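Local coordinates for Bak protein (Grouper iridovirus, PDB 5VMN) that inhibits apoptosis of the infected host cell as a viral Bcl-2 protein that exclusively sequesters the pro-apoptotic protein Bim, at residues E18-P22 with L23-I27; L32-T35 with K36-L40; R100-Q104 with D105-N109. One frame throughout, in Å; residues are numbered along the deposited sequence.

Contact 1: E18-P22 with L23-I27; sequences ERMCP and LTREI. With NO3 (nitrate ion), chain B; EDO (1,2-ethanediol), chain N.
With chi1 at 66°, the SG of Cys21 sits between its own backbone N and carbonyl carbon, and from there it turns back over the first turn of helix 22-37 to meet Thr24. This is an N-cap: Cys21 is the residue just before the helix, and Thr24 N donates to Cys21 SG over 3.6 Å, a weak capping bond but a fairly straight one. Thr24 OG1 also lies against the sulfur, 3.3 Å from SG; this buried hydroxyl has no polar partner in the model. The amide one residue earlier, Leu23 N, donates to O1 of a nitrate ion, probably from the crystallisation liquor, at 3.0 Å, a place where the helix dipole would probably favour an anion. Helical bonding proper starts with Arg25 N to Cys21 O at 2.9 Å and Glu26 N to Pro22 O.

Arg25 leaves the helix with CG anti to its backbone N (chi1 -177°), then bends at chi3, which folds the guanidinium back over the loop 18-22. Met20 crosses it at about a right angle: its CB lies over one face of the guanidinium, toward the rim, while its bent end brings CE to 3.4 Å from Arg25 NH1. One atom nearer the backbone, Met20 SD lies 4.0 Å from Thr24 CG2. Beyond the segments, Leu23 and Thr24 touch Ile9, and Leu23 and Glu26 touch Ala121 of helix 116-122. One water bridges loop and helix, accepting from Arg25 NE in the plane of the guanidinium and donating to Met20 O at 2.9 Å.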
ATOM      1  N   GLU A  18       7.872  -2.989  12.114  1.00 42.20           N
ATOM      2  CA  GLU A  18       8.775  -2.873  13.247  1.00 49.60           C
ATOM      3  C   GLU A  18       9.285  -1.442  13.312  1.00 49.46           C
ATOM      4  O   GLU A  18       8.513  -0.536  13.650  1.00 56.78           O
ATOM      5  CB  GLU A  18       9.891  -3.914  13.144  1.00 58.31           C
ATOM      6  CG  GLU A  18       9.347  -5.318  13.391  1.00 64.95           C
ATOM      7  CD  GLU A  18      10.324  -6.426  13.048  1.00 74.74           C
ATOM      8  OE1 GLU A  18      11.519  -6.136  12.830  1.00 84.35           O
ATOM      9  OE2 GLU A  18       9.886  -7.596  12.993  1.00 81.31           O
ATOM     10  N   ARG A  19      10.555  -1.207  12.993  1.00 53.54           N
ATOM     11  CA  ARG A  19      11.044   0.163  12.926  1.00 55.29           C
ATOM     12  C   ARG A  19      10.415   0.869  11.731  1.00 52.63           C
ATOM     13  O   ARG A  19      10.384   0.322  10.626  1.00 62.01           O
ATOM     14  CB  ARG A  19      12.563   0.181  12.822  1.00 60.50           C
ATOM     15  CG  ARG A  19      13.274  -0.603  13.934  1.00 75.84           C
ATOM     16  CD  ARG A  19      12.972  -0.055  15.331  1.00 78.55           C
ATOM     17  NE  ARG A  19      13.788  -0.687  16.377  1.00 83.45           N
ATOM     18  CZ  ARG A  19      14.920  -0.185  16.877  1.00 84.76           C
ATOM     19  NH1 ARG A  19      15.403   0.974  16.440  1.00 80.54           N
ATOM     20  NH2 ARG A  19      15.577  -0.846  17.827  1.00 83.15           N
ATOM     21  N   MET A  20       9.907   2.081  11.963  1.00 39.21           N
ATOM     22  CA  MET A  20       9.163   2.869  10.985  1.00 32.59           C
ATOM     23  C   MET A  20       9.360   4.339  11.334  1.00 33.09           C
ATOM     24  O   MET A  20       9.433   4.676  12.514  1.00 35.51           O
ATOM     25  CB  MET A  20       7.658   2.563  11.009  1.00 30.85           C
ATOM     26  CG  MET A  20       7.296   1.187  10.541  1.00 31.66           C
ATOM     27  SD  MET A  20       5.520   0.923  10.501  1.00 30.21           S
ATOM     28  CE  MET A  20       5.259   0.536  12.235  1.00 37.56           C
ATOM     29  N   CYS A  21       9.428   5.205  10.331  1.00 32.11           N
ATOM     30  CA  CYS A  21       9.461   6.646  10.612  1.00 32.53           C
ATOM     31  C   CYS A  21       8.051   7.090  10.946  1.00 31.28           C
ATOM     32  O   CYS A  21       7.090   6.369  10.707  1.00 29.92           O
ATOM     33  CB  CYS A  21      10.003   7.414   9.414  1.00 34.13           C
ATOM     34  SG  CYS A  21       8.945   7.338   7.973  1.00 39.18           S
ATOM     35  N   PRO A  22       7.882   8.296  11.492  1.00 31.90           N
ATOM     36  CA  PRO A  22       6.550   8.671  11.976  1.00 31.20           C
ATOM     37  C   PRO A  22       5.479   8.611  10.906  1.00 29.16           C
ATOM     38  O   PRO A  22       4.354   8.148  11.171  1.00 28.44           O
ATOM     39  CB  PRO A  22       6.779  10.103  12.517  1.00 32.46           C
ATOM     40  CG  PRO A  22       8.186  10.150  12.836  1.00 34.21           C
ATOM     41  CD  PRO A  22       8.922   9.245  11.939  1.00 33.75           C
ATOM     42  N   LEU A  23       5.799   9.031   9.682  1.00 28.45           N
ATOM     43  CA  LEU A  23       4.791   9.019   8.636  1.00 26.84           C
ATOM     44  C   LEU A  23       4.408   7.597   8.292  1.00 25.80           C
ATOM     45  O   LEU A  23       3.222   7.279   8.171  1.00 24.83           O
ATOM     46  CB  LEU A  23       5.306   9.732   7.398  1.00 27.99           C
ATOM     47  CG  LEU A  23       4.376   9.772   6.190  1.00 25.70           C
ATOM     48  CD1 LEU A  23       3.032  10.349   6.530  1.00 25.17           C
ATOM     49  CD2 LEU A  23       5.014  10.645   5.114  1.00 31.13           C
ATOM     50  N   THR A  24       5.399   6.728   8.141  1.00 26.22           N
ATOM     51  CA  THR A  24       5.084   5.337   7.803  1.00 25.43           C
ATOM     52  C   THR A  24       4.293   4.680   8.930  1.00 25.59           C
ATOM     53  O   THR A  24       3.340   3.931   8.676  1.00 24.62           O
ATOM     54  CB  THR A  24       6.380   4.591   7.504  1.00 26.71           C
ATOM     55  OG1 THR A  24       6.973   5.199   6.349  1.00 28.92           O
ATOM     56  CG2 THR A  24       6.117   3.143   7.187  1.00 26.26           C
ATOM     57  N   ARG A  25       4.645   4.987  10.187  1.00 27.05           N
ATOM     58  CA  ARG A  25       3.920   4.435  11.327  1.00 27.66           C
ATOM     59  C   ARG A  25       2.466   4.872  11.321  1.00 26.75           C
ATOM     60  O   ARG A  25       1.568   4.084  11.642  1.00 26.58           O
ATOM     61  CB  ARG A  25       4.606   4.850  12.641  1.00 29.76           C
ATOM     62  CG  ARG A  25       3.954   4.250  13.889  1.00 31.34           C
ATOM     63  CD  ARG A  25       4.715   4.554  15.167  1.00 40.19           C
ATOM     64  NE  ARG A  25       6.134   4.206  15.101  1.00 49.97           N
ATOM     65  CZ  ARG A  25       6.618   2.969  15.171  1.00 49.22           C
ATOM     66  NH1 ARG A  25       5.810   1.920  15.292  1.00 53.17           N
ATOM     67  NH2 ARG A  25       7.931   2.777  15.104  1.00 60.07           N
ATOM     68  N   GLU A  26       2.199   6.143  10.998  1.00 26.45           N
ATOM     69  CA  GLU A  26       0.806   6.590  10.965  1.00 25.91           C
ATOM     70  C   GLU A  26       0.047   5.960   9.797  1.00 24.34           C
ATOM     71  O   GLU A  26      -1.128   5.596   9.933  1.00 24.09           O
ATOM     72  CB  GLU A  26       0.729   8.124  10.897  1.00 26.35           C
ATOM     73  CG  GLU A  26      -0.680   8.668  11.102  1.00 32.53           C
ATOM     74  CD  GLU A  26      -1.267   8.299  12.458  1.00 44.59           C
ATOM     75  OE1 GLU A  26      -2.504   8.306  12.605  1.00 48.99           O
ATOM     76  OE2 GLU A  26      -0.484   8.005  13.379  1.00 39.59           O
ATOM     77  N   ILE A  27       0.690   5.805   8.649  1.00 23.53           N
ATOM     78  CA  ILE A  27       0.022   5.113   7.550  1.00 22.30           C
ATOM     79  C   ILE A  27      -0.294   3.681   7.955  1.00 22.21           C
ATOM     80  O   ILE A  27      -1.353   3.146   7.617  1.00 21.93           O
ATOM     81  CB  ILE A  27       0.871   5.164   6.275  1.00 21.82           C
ATOM     82  CG1 ILE A  27       1.050   6.610   5.809  1.00 23.74           C
ATOM     83  CG2 ILE A  27       0.249   4.298   5.160  1.00 20.84           C
ATOM     84  CD1 ILE A  27      -0.227   7.378   5.502  1.00 28.39           C
TER
HETATM   85  N   NO3 B 201       8.111  11.529   8.539  1.00 29.09           N
HETATM   86  O1  NO3 B 201       8.365  10.314   8.790  1.00 30.33           O
HETATM   87  O2  NO3 B 201       7.078  12.064   9.072  1.00 29.05           O
HETATM   88  O3  NO3 B 201       8.842  12.199   7.746  1.00 28.66           O
HETATM   89  C1  EDO N 213       1.722   1.374  14.065  1.00 58.94           C
HETATM   90  O1  EDO N 213       1.092   2.636  14.277  1.00 82.34           O
HETATM   91  C2  EDO N 213       0.646   0.354  14.344  1.00 61.46           C
HETATM   92  O2  EDO N 213      -0.428   0.706  13.475  1.00 51.68           O
HETATM   93  O   HOH W   1       7.924   6.046  14.612  1.00 50.33           O

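Contact 2: L32-T35 with K36-L40; sequences LIVT and KSYSL. With NO3 (nitrate ion), chain E.
Thr35 O receives Leu40 N over 2.9 Å in a nearly straight bond (167° at the hydrogen), with the donor in the carbonyl plane. The reversal lays Leu40 across Thr35 at about a right angle: Leu40 CB meets the CG2 methyl of Thr35 at 4.0 Å, and Leu40 CD1 lies 3.9 Å from Thr35 OG1. That hydroxyl is hydrogen-bonded to Met31 O one turn back.

One residue short of the Leu40 closure, Ser39 N reaches back to Lys36 O at 3.1 Å. The two backbone bonds, with Ser39 at positive phi as the C-prime residue, form a Schellman motif that ends helix 22-37 and turns the chain into helix 40-44. The last regular turn is held by Lys36 N, Ser37 N and Tyr38 N, which donate to the carbonyls of Leu32, Ile33 and Val34.

Near the same end, Val34 CG1, anti to its backbone N (chi1 160°), comes within 3.6 Å of Tyr38 CD2, and Val34 O approaches the edge of the ring near its plane. Val34 also packs on Leu72 and Ile73 of helix 68-84. A nitrate, probably from the crystallisation liquor, sits beside Ser37, its O3 3.4 Å from Ile33 CG2.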
ATOM      1  N   LEU A  32      -4.429  -0.427   9.310  1.00 23.06           N
ATOM      2  CA  LEU A  32      -5.091  -1.394  10.177  1.00 24.00           C
ATOM      3  C   LEU A  32      -6.533  -0.995  10.468  1.00 28.73           C
ATOM      4  O   LEU A  32      -7.409  -1.868  10.566  1.00 27.54           O
ATOM      5  CB  LEU A  32      -4.300  -1.570  11.466  1.00 26.28           C
ATOM      6  CG  LEU A  32      -2.892  -2.146  11.296  1.00 34.59           C
ATOM      7  CD1 LEU A  32      -2.235  -2.294  12.642  1.00 44.26           C
ATOM      8  CD2 LEU A  32      -2.930  -3.476  10.541  1.00 39.14           C
ATOM      9  N   ILE A  33      -6.807   0.305  10.613  1.00 26.84           N
ATOM     10  CA  ILE A  33      -8.189   0.761  10.814  1.00 28.23           C
ATOM     11  C   ILE A  33      -9.051   0.339   9.629  1.00 29.62           C
ATOM     12  O   ILE A  33     -10.165  -0.173   9.793  1.00 27.45           O
ATOM     13  CB  ILE A  33      -8.243   2.289  11.013  1.00 31.60           C
ATOM     14  CG1 ILE A  33      -7.719   2.675  12.394  1.00 33.24           C
ATOM     15  CG2 ILE A  33      -9.694   2.790  10.874  1.00 32.08           C
ATOM     16  CD1 ILE A  33      -7.526   4.203  12.579  1.00 37.45           C
ATOM     17  N   VAL A  34      -8.564   0.603   8.414  1.00 26.72           N
ATOM     18  CA  VAL A  34      -9.304   0.258   7.202  1.00 25.85           C
ATOM     19  C   VAL A  34      -9.421  -1.250   7.056  1.00 25.41           C
ATOM     20  O   VAL A  34     -10.465  -1.768   6.640  1.00 25.69           O
ATOM     21  CB  VAL A  34      -8.597   0.924   6.002  1.00 26.51           C
ATOM     22  CG1 VAL A  34      -8.946   0.303   4.692  1.00 30.31           C
ATOM     23  CG2 VAL A  34      -8.918   2.430   5.991  1.00 28.08           C
ATOM     24  N   THR A  35      -8.370  -1.988   7.397  1.00 23.64           N
ATOM     25  CA  THR A  35      -8.468  -3.445   7.349  1.00 26.57           C
ATOM     26  C   THR A  35      -9.627  -3.943   8.205  1.00 25.08           C
ATOM     27  O   THR A  35     -10.363  -4.870   7.815  1.00 26.55           O
ATOM     28  CB  THR A  35      -7.155  -4.068   7.814  1.00 26.76           C
ATOM     29  OG1 THR A  35      -6.119  -3.708   6.885  1.00 25.54           O
ATOM     30  CG2 THR A  35      -7.255  -5.579   7.879  1.00 29.96           C
ATOM     31  N   LYS A  36      -9.751  -3.413   9.419  1.00 24.73           N
ATOM     32  CA  LYS A  36     -10.819  -3.873  10.293  1.00 26.74           C
ATOM     33  C   LYS A  36     -12.170  -3.369   9.810  1.00 27.55           C
ATOM     34  O   LYS A  36     -13.151  -4.125   9.813  1.00 28.08           O
ATOM     35  CB  LYS A  36     -10.561  -3.402  11.739  1.00 29.94           C
ATOM     36  CG  LYS A  36     -11.656  -3.819  12.715  1.00 40.12           C
ATOM     37  CD  LYS A  36     -11.376  -3.331  14.131  1.00 55.62           C
ATOM     38  CE  LYS A  36     -12.481  -3.750  15.112  1.00 57.93           C
ATOM     39  NZ  LYS A  36     -12.156  -3.330  16.499  1.00 68.25           N
ATOM     40  N   SER A  37     -12.244  -2.091   9.422  1.00 26.28           N
ATOM     41  CA  SER A  37     -13.518  -1.446   9.113  1.00 31.25           C
ATOM     42  C   SER A  37     -14.172  -2.065   7.903  1.00 28.16           C
ATOM     43  O   SER A  37     -15.407  -2.128   7.826  1.00 30.80           O
ATOM     44  CB  SER A  37     -13.319   0.043   8.821  1.00 40.76           C
ATOM     45  OG  SER A  37     -12.911   0.713   9.978  1.00 51.87           O
ATOM     46  N   TYR A  38     -13.363  -2.498   6.953  1.00 25.52           N
ATOM     47  CA  TYR A  38     -13.868  -3.119   5.734  1.00 25.24           C
ATOM     48  C   TYR A  38     -13.713  -4.636   5.727  1.00 29.92           C
ATOM     49  O   TYR A  38     -13.846  -5.256   4.670  1.00 26.58           O
ATOM     50  CB  TYR A  38     -13.177  -2.522   4.509  1.00 25.08           C
ATOM     51  CG  TYR A  38     -13.514  -1.056   4.299  1.00 33.03           C
ATOM     52  CD1 TYR A  38     -14.792  -0.656   3.926  1.00 42.92           C
ATOM     53  CD2 TYR A  38     -12.572  -0.073   4.517  1.00 43.19           C
ATOM     54  CE1 TYR A  38     -15.101   0.685   3.755  1.00 39.67           C
ATOM     55  CE2 TYR A  38     -12.880   1.283   4.352  1.00 40.98           C
ATOM     56  CZ  TYR A  38     -14.120   1.642   3.941  1.00 37.38           C
ATOM     57  OH  TYR A  38     -14.437   2.966   3.759  1.00 44.20           O
ATOM     58  N   SER A  39     -13.476  -5.240   6.885  1.00 25.77           N
ATOM     59  CA  SER A  39     -13.482  -6.692   7.023  1.00 27.29           C
ATOM     60  C   SER A  39     -12.529  -7.351   6.043  1.00 25.48           C
ATOM     61  O   SER A  39     -12.825  -8.402   5.474  1.00 26.31           O
ATOM     62  CB  SER A  39     -14.888  -7.246   6.821  1.00 29.42           C
ATOM     63  OG  SER A  39     -15.793  -6.751   7.795  1.00 29.96           O
ATOM     64  N   LEU A  40     -11.365  -6.753   5.835  1.00 23.09           N
ATOM     65  CA  LEU A  40     -10.548  -7.227   4.728  1.00 21.97           C
ATOM     66  C   LEU A  40     -10.088  -8.656   4.939  1.00 27.10           C
ATOM     67  O   LEU A  40      -9.818  -9.360   3.963  1.00 31.02           O
ATOM     68  CB  LEU A  40      -9.325  -6.335   4.508  1.00 23.31           C
ATOM     69  CG  LEU A  40      -9.627  -4.945   3.987  1.00 26.62           C
ATOM     70  CD1 LEU A  40      -8.283  -4.291   3.648  1.00 25.88           C
ATOM     71  CD2 LEU A  40     -10.493  -4.961   2.750  1.00 28.03           C
TER
HETATM   72  N   NO3 E 204     -13.016   3.785   8.022  1.00 80.29           N
HETATM   73  O1  NO3 E 204     -12.401   4.312   7.048  1.00 79.11           O
HETATM   74  O2  NO3 E 204     -14.140   3.225   7.853  1.00 77.89           O
HETATM   75  O3  NO3 E 204     -12.508   3.814   9.175  1.00 74.58           O

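Contact 3: R100-Q104 with D105-N109; sequences RFFRQ and DAISN
Apolar contacts converge on Ile107, whose branches part between two phenylalanine rings. Its CG1 lies over one face of the Phe101 ring, offset toward the rim, in a CH-pi contact 4.1 Å from the centroid and 23° off the normal. The CD1 methyl carries on to Phe101 CZ at 3.5 Å. A chi1 of -55° puts CG1 beside the backbone N and leaves CG2 anti to it, where it approaches Phe102 CD1 at 3.7 Å. Phe102 in turn has Phe101 CD2 over the centre of one face, and it meets Trp117 edge-to-face, while both phenylalanines reach helix 68-84.

Among the polar contacts, Ser108 N donates to Gln104 O over 2.9 Å, almost perfectly straight at 178°. The extended side chain of Gln104 runs beside Ile107, and its NE2 turns back to a lone pair of Phe101 O at 3.3 Å. A second bond from NE2, to Asn58 OD1 of helix 53-60, joins it in fixing the amide's rotation. Phe101 O also accepts from the backbone Gln104 N.

Gln104, non-helical and at the N-cap position of helix 105-113, separates it from helix 88-103. The arrangement is a helix-to-helix junction in the part of the chain matching Bcl-2 homology regions 1-3, its apolar side turned into the helical bundle.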
ATOM      1  N   ARG A 100       6.184  -0.654  -7.637  1.00 35.58           N
ATOM      2  CA  ARG A 100       5.898  -0.493  -9.054  1.00 37.47           C
ATOM      3  C   ARG A 100       4.538   0.162  -9.257  1.00 34.45           C
ATOM      4  O   ARG A 100       4.381   1.030 -10.131  1.00 37.33           O
ATOM      5  CB  ARG A 100       5.974  -1.865  -9.754  1.00 45.95           C
ATOM      6  CG  ARG A 100       6.484  -1.886 -11.184  1.00 65.95           C
ATOM      7  CD  ARG A 100       7.088  -3.262 -11.549  1.00 57.77           C
ATOM      8  NE  ARG A 100       6.212  -4.352 -11.109  1.00 73.92           N
ATOM      9  CZ  ARG A 100       6.589  -5.429 -10.413  1.00 72.57           C
ATOM     10  NH1 ARG A 100       7.855  -5.626 -10.054  1.00 73.20           N
ATOM     11  NH2 ARG A 100       5.675  -6.330 -10.075  1.00 69.55           N
ATOM     12  N   PHE A 101       3.542  -0.227  -8.456  1.00 30.30           N
ATOM     13  CA  PHE A 101       2.225   0.379  -8.594  1.00 28.09           C
ATOM     14  C   PHE A 101       2.295   1.877  -8.335  1.00 31.75           C
ATOM     15  O   PHE A 101       1.738   2.676  -9.096  1.00 30.62           O
ATOM     16  CB  PHE A 101       1.220  -0.262  -7.633  1.00 27.32           C
ATOM     17  CG  PHE A 101      -0.106   0.453  -7.598  1.00 26.59           C
ATOM     18  CD1 PHE A 101      -0.988   0.324  -8.655  1.00 27.66           C
ATOM     19  CD2 PHE A 101      -0.434   1.298  -6.556  1.00 27.18           C
ATOM     20  CE1 PHE A 101      -2.189   0.983  -8.660  1.00 29.28           C
ATOM     21  CE2 PHE A 101      -1.650   1.962  -6.543  1.00 27.00           C
ATOM     22  CZ  PHE A 101      -2.528   1.805  -7.606  1.00 24.77           C
ATOM     23  N   PHE A 102       2.951   2.273  -7.244  1.00 31.02           N
ATOM     24  CA  PHE A 102       2.914   3.677  -6.844  1.00 30.65           C
ATOM     25  C   PHE A 102       3.817   4.541  -7.711  1.00 37.05           C
ATOM     26  O   PHE A 102       3.639   5.762  -7.755  1.00 37.06           O
ATOM     27  CB  PHE A 102       3.288   3.823  -5.363  1.00 28.00           C
ATOM     28  CG  PHE A 102       2.178   3.420  -4.432  1.00 26.42           C
ATOM     29  CD1 PHE A 102       1.047   4.210  -4.299  1.00 26.38           C
ATOM     30  CD2 PHE A 102       2.241   2.242  -3.730  1.00 28.30           C
ATOM     31  CE1 PHE A 102       0.012   3.834  -3.484  1.00 29.60           C
ATOM     32  CE2 PHE A 102       1.219   1.874  -2.885  1.00 27.91           C
ATOM     33  CZ  PHE A 102       0.080   2.655  -2.781  1.00 29.05           C
ATOM     34  N   ARG A 103       4.755   3.942  -8.433  1.00 34.44           N
ATOM     35  CA  ARG A 103       5.601   4.720  -9.337  1.00 35.83           C
ATOM     36  C   ARG A 103       4.950   4.983 -10.689  1.00 35.98           C
ATOM     37  O   ARG A 103       5.482   5.769 -11.476  1.00 37.28           O
ATOM     38  CB  ARG A 103       6.935   4.011  -9.543  1.00 43.04           C
ATOM     39  CG  ARG A 103       7.812   4.005  -8.295  1.00 54.92           C
ATOM     40  CD  ARG A 103       9.251   3.606  -8.618  1.00 62.59           C
ATOM     41  NE  ARG A 103       9.320   2.398  -9.450  1.00 74.53           N
ATOM     42  CZ  ARG A 103       9.662   1.182  -9.020  1.00 61.85           C
ATOM     43  NH1 ARG A 103       9.986   0.967  -7.745  1.00 70.02           N
ATOM     44  NH2 ARG A 103       9.675   0.169  -9.873  1.00 60.22           N
ATOM     45  N   GLN A 104       3.826   4.357 -10.991  1.00 36.12           N
ATOM     46  CA  GLN A 104       3.109   4.690 -12.211  1.00 35.80           C
ATOM     47  C   GLN A 104       2.722   6.160 -12.205  1.00 37.23           C
ATOM     48  O   GLN A 104       2.295   6.704 -11.179  1.00 36.08           O
ATOM     49  CB  GLN A 104       1.855   3.836 -12.345  1.00 36.12           C
ATOM     50  CG  GLN A 104       2.131   2.348 -12.513  1.00 32.77           C
ATOM     51  CD  GLN A 104       0.852   1.530 -12.664  1.00 34.51           C
ATOM     52  OE1 GLN A 104       0.621   0.901 -13.689  1.00 37.99           O
ATOM     53  NE2 GLN A 104       0.031   1.529 -11.634  1.00 33.06           N
ATOM     54  N   ASP A 105       2.859   6.796 -13.371  1.00 39.88           N
ATOM     55  CA  ASP A 105       2.728   8.250 -13.442  1.00 45.64           C
ATOM     56  C   ASP A 105       1.370   8.716 -12.910  1.00 42.73           C
ATOM     57  O   ASP A 105       1.288   9.701 -12.163  1.00 41.67           O
ATOM     58  CB  ASP A 105       2.940   8.715 -14.884  1.00 54.65           C
ATOM     59  CG  ASP A 105       4.420   8.754 -15.286  1.00 56.12           C
ATOM     60  OD1 ASP A 105       5.293   8.595 -14.404  1.00 56.43           O
ATOM     61  OD2 ASP A 105       4.711   8.949 -16.490  1.00 60.95           O
ATOM     62  N   ALA A 106       0.290   8.015 -13.265  1.00 38.93           N
ATOM     63  CA  ALA A 106      -1.029   8.499 -12.873  1.00 41.09           C
ATOM     64  C   ALA A 106      -1.223   8.384 -11.365  1.00 38.07           C
ATOM     65  O   ALA A 106      -1.854   9.248 -10.747  1.00 35.65           O
ATOM     66  CB  ALA A 106      -2.124   7.736 -13.624  1.00 39.61           C
ATOM     67  N   ILE A 107      -0.692   7.323 -10.759  1.00 36.79           N
ATOM     68  CA  ILE A 107      -0.823   7.129  -9.317  1.00 32.18           C
ATOM     69  C   ILE A 107       0.006   8.163  -8.574  1.00 31.49           C
ATOM     70  O   ILE A 107      -0.462   8.810  -7.625  1.00 31.92           O
ATOM     71  CB  ILE A 107      -0.393   5.706  -8.925  1.00 33.75           C
ATOM     72  CG1 ILE A 107      -1.169   4.643  -9.709  1.00 31.14           C
ATOM     73  CG2 ILE A 107      -0.584   5.467  -7.416  1.00 28.91           C
ATOM     74  CD1 ILE A 107      -2.695   4.727  -9.579  1.00 30.93           C
ATOM     75  N   SER A 108       1.266   8.314  -8.992  1.00 34.95           N
ATOM     76  CA  SER A 108       2.170   9.282  -8.387  1.00 32.76           C
ATOM     77  C   SER A 108       1.599  10.697  -8.474  1.00 35.71           C
ATOM     78  O   SER A 108       1.641  11.461  -7.504  1.00 34.91           O
ATOM     79  CB  SER A 108       3.524   9.205  -9.100  1.00 39.72           C
ATOM     80  OG  SER A 108       4.468  10.039  -8.476  1.00 54.63           O
ATOM     81  N   ASN A 109       1.091  11.064  -9.649  1.00 37.79           N
ATOM     82  CA  ASN A 109       0.497  12.382  -9.848  1.00 36.06           C
ATOM     83  C   ASN A 109      -0.739  12.571  -8.978  1.00 34.48           C
ATOM     84  O   ASN A 109      -0.994  13.680  -8.485  1.00 36.50           O
ATOM     85  CB  ASN A 109       0.126  12.575 -11.319  1.00 40.54           C
ATOM     86  CG  ASN A 109       1.333  12.780 -12.211  1.00 51.56           C
ATOM     87  OD1 ASN A 109       2.452  12.979 -11.732  1.00 52.01           O
ATOM     88  ND2 ASN A 109       1.106  12.750 -13.521  1.00 51.51           N
TER

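Contacts 1 and 2 lie at the two ends of helix 22-37: the 18-22/23-27 cap starts it and the 32-35/36-40 turn ends it. Their centres are 18 Å apart, and their nearest atoms about 5 Å, without touching. Contact 3 joins helices 88-103 and 105-113, its centre 21 Å from that of contact 1 and 24 Å from that of contact 2, on the opposite side of the chain's centre from the latter. Two neighbours connect them indirectly: Trp117 of helix 116-122 touches Ile27 and Phe102, while helix 68-84 receives Val34 as well as Phe101 and Phe102. Bim itself is absent; the bound nitrates and 1,2-ethanediol probably come from crystallisation.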